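Local structure of ICChI, a glycosylated chitinase (6IDN) at residues 198-201 / 202-206. The protein hydrolyses chitin as a glycosylated plant chitinase of glycosyl hydrolase family 18, and also has lysozyme activity. Residues are numbered along the deposited sequence; the frame is centred on the assembly and turned at random.
Sequences LLNS and WNNDW
Ser201 sets its OG against the edge of the Trp206 indole, near the ring plane and 3.2 Å from Trp206 CD1; with OG anti to its backbone N (chi1 177°), the hydroxyl stands out from the helix, and the indole folds back to meet it. Trp206 NE1 is hydrogen-bonded to Cys160 O, and Phe162 meets the ring edge-to-face. A water bound to Ser201 OG donates to Asp205 OD2, 2.7 Å away, linking hydroxyl and carboxylate one turn apart. On the backbone, Ser201 O accepts two N-H groups, from Asp205 N and Trp206 N, each 3.0 Å away; the second is the straighter bond (166° at the hydrogen) and closes a wider pi-type turn at the end of helix 196-206. This helix is the crossover between parallel strands 178-182 and 213-219 of the TIM barrel, and Trp202 packs inward on Leu214 and Leu216. Beyond the hydrogen bond from Asn203 N to Leu199 O (2.7 Å), a second water donates to Asn200 OD1 and accepts from Asn203 ND2 at 2.9 Å. Replacing Asn203 by an alanine is likely to leave that water without its amide donor and Asn200 OD1 less firmly tethered. On the outer side, the Asn200 and Asn204 amides run side by side, planes 15° apart.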
ATOM      1  N   LEU A 198       3.043 -17.168  11.862  1.00 18.66           N
ATOM      2  CA  LEU A 198       2.598 -16.467  10.659  1.00 16.25           C
ATOM      3  C   LEU A 198       1.381 -17.158  10.057  1.00 14.63           C
ATOM      4  O   LEU A 198       0.367 -16.517   9.751  1.00 16.43           O
ATOM      5  CB  LEU A 198       3.751 -16.414   9.652  1.00 16.75           C
ATOM      6  CG  LEU A 198       3.519 -15.790   8.281  1.00 15.96           C
ATOM      7  CD1 LEU A 198       4.879 -15.322   7.770  1.00 17.28           C
ATOM      8  CD2 LEU A 198       2.899 -16.791   7.286  1.00 18.72           C
ATOM      9  N   LEU A 199       1.479 -18.474   9.867  1.00 16.41           N
ATOM     10  CA  LEU A 199       0.386 -19.209   9.244  1.00 16.43           C
ATOM     11  C   LEU A 199      -0.853 -19.230  10.134  1.00 17.80           C
ATOM     12  O   LEU A 199      -1.981 -19.138   9.634  1.00 17.38           O
ATOM     13  CB  LEU A 199       0.851 -20.626   8.917  1.00 19.51           C
ATOM     14  CG  LEU A 199       1.920 -20.669   7.823  1.00 18.51           C
ATOM     15  CD1 LEU A 199       2.484 -22.083   7.674  1.00 18.14           C
ATOM     16  CD2 LEU A 199       1.364 -20.151   6.490  1.00 19.56           C
ATOM     17  N   ASN A 200      -0.668 -19.324  11.456  1.00 22.03           N
ATOM     18  CA  ASN A 200      -1.818 -19.262  12.358  1.00 20.13           C
ATOM     19  C   ASN A 200      -2.520 -17.911  12.268  1.00 20.50           C
ATOM     20  O   ASN A 200      -3.754 -17.842  12.214  1.00 20.85           O
ATOM     21  CB  ASN A 200      -1.378 -19.545  13.794  1.00 22.69           C
ATOM     22  CG  ASN A 200      -1.110 -21.022  14.044  1.00 33.61           C
ATOM     23  OD1 ASN A 200      -1.504 -21.888  13.252  1.00 34.06           O
ATOM     24  ND2 ASN A 200      -0.451 -21.319  15.157  1.00 36.45           N
ATOM     25  N   SER A 201      -1.750 -16.823  12.273  1.00 18.95           N
ATOM     26  CA  SER A 201      -2.331 -15.498  12.080  1.00 16.15           C
ATOM     27  C   SER A 201      -3.085 -15.420  10.759  1.00 18.62           C
ATOM     28  O   SER A 201      -4.241 -14.980  10.707  1.00 17.50           O
ATOM     29  CB  SER A 201      -1.225 -14.442  12.120  1.00 19.26           C
ATOM     30  OG  SER A 201      -1.744 -13.149  11.870  1.00 19.13           O
ATOM     31  N   TRP A 202      -2.429 -15.834   9.672  1.00 15.34           N
ATOM     32  CA  TRP A 202      -3.075 -15.826   8.361  1.00 18.14           C
ATOM     33  C   TRP A 202      -4.368 -16.642   8.368  1.00 16.85           C
ATOM     34  O   TRP A 202      -5.440 -16.129   8.018  1.00 17.87           O
ATOM     35  CB  TRP A 202      -2.090 -16.364   7.322  1.00 16.18           C
ATOM     36  CG  TRP A 202      -2.610 -16.433   5.925  1.00 16.04           C
ATOM     37  CD1 TRP A 202      -3.334 -17.445   5.380  1.00 17.65           C
ATOM     38  CD2 TRP A 202      -2.426 -15.460   4.881  1.00 14.70           C
ATOM     39  NE1 TRP A 202      -3.626 -17.165   4.067  1.00 18.81           N
ATOM     40  CE2 TRP A 202      -3.068 -15.960   3.731  1.00 16.17           C
ATOM     41  CE3 TRP A 202      -1.778 -14.220   4.810  1.00 15.33           C
ATOM     42  CZ2 TRP A 202      -3.091 -15.263   2.514  1.00 15.25           C
ATOM     43  CZ3 TRP A 202      -1.790 -13.524   3.590  1.00 16.32           C
ATOM     44  CH2 TRP A 202      -2.442 -14.049   2.467  1.00 15.12           C
ATOM     45  N   ASN A 203      -4.289 -17.906   8.799  1.00 18.35           N
ATOM     46  CA  ASN A 203      -5.415 -18.832   8.650  1.00 19.84           C
ATOM     47  C   ASN A 203      -6.535 -18.555   9.644  1.00 22.13           C
ATOM     48  O   ASN A 203      -7.714 -18.755   9.321  1.00 22.26           O
ATOM     49  CB  ASN A 203      -4.946 -20.272   8.843  1.00 20.34           C
ATOM     50  CG  ASN A 203      -4.170 -20.796   7.671  1.00 26.76           C
ATOM     51  OD1 ASN A 203      -4.446 -20.447   6.518  1.00 23.63           O
ATOM     52  ND2 ASN A 203      -3.202 -21.671   7.953  1.00 26.02           N
ATOM     53  N   ASN A 204      -6.197 -18.122  10.851  1.00 18.79           N
ATOM     54  CA  ASN A 204      -7.198 -18.020  11.904  1.00 23.70           C
ATOM     55  C   ASN A 204      -7.766 -16.622  12.060  1.00 25.90           C
ATOM     56  O   ASN A 204      -8.926 -16.482  12.471  1.00 25.54           O
ATOM     57  CB  ASN A 204      -6.609 -18.478  13.242  1.00 23.38           C
ATOM     58  CG  ASN A 204      -6.181 -19.928  13.213  1.00 29.22           C
ATOM     59  OD1 ASN A 204      -6.692 -20.713  12.418  1.00 31.89           O
ATOM     60  ND2 ASN A 204      -5.267 -20.303  14.100  1.00 31.38           N
ATOM     61  N   ASP A 205      -6.984 -15.594  11.732  1.00 19.24           N
ATOM     62  CA  ASP A 205      -7.382 -14.215  11.964  1.00 17.32           C
ATOM     63  C   ASP A 205      -7.638 -13.488  10.653  1.00 17.61           C
ATOM     64  O   ASP A 205      -8.763 -13.054  10.397  1.00 18.05           O
ATOM     65  CB  ASP A 205      -6.306 -13.469  12.782  1.00 20.46           C
ATOM     66  CG  ASP A 205      -6.134 -14.027  14.200  1.00 25.11           C
ATOM     67  OD1 ASP A 205      -7.070 -14.667  14.727  1.00 31.31           O
ATOM     68  OD2 ASP A 205      -5.049 -13.813  14.795  1.00 26.13           O
ATOM     69  N   TRP A 206      -6.624 -13.373   9.793  1.00 17.17           N
ATOM     70  CA  TRP A 206      -6.767 -12.528   8.614  1.00 17.81           C
ATOM     71  C   TRP A 206      -7.686 -13.150   7.572  1.00 17.61           C
ATOM     72  O   TRP A 206      -8.265 -12.422   6.753  1.00 17.54           O
ATOM     73  CB  TRP A 206      -5.375 -12.213   8.046  1.00 16.35           C
ATOM     74  CG  TRP A 206      -4.673 -11.283   8.992  1.00 16.23           C
ATOM     75  CD1 TRP A 206      -3.659 -11.597   9.867  1.00 16.44           C
ATOM     76  CD2 TRP A 206      -5.011  -9.918   9.240  1.00 15.23           C
ATOM     77  NE1 TRP A 206      -3.327 -10.490  10.623  1.00 16.03           N
ATOM     78  CE2 TRP A 206      -4.145  -9.448  10.259  1.00 15.87           C
ATOM     79  CE3 TRP A 206      -5.951  -9.034   8.692  1.00 16.54           C
ATOM     80  CZ2 TRP A 206      -4.183  -8.131  10.721  1.00 17.80           C
ATOM     81  CZ3 TRP A 206      -5.995  -7.730   9.161  1.00 15.65           C
ATOM     82  CH2 TRP A 206      -5.118  -7.291  10.168  1.00 18.66           C
TER
HETATM   83  O   HOH W   1      -2.405 -22.410  10.681  1.00 33.53           O
HETATM   84  O   HOH W   2      -2.821 -12.348  14.237  1.00 24.46           O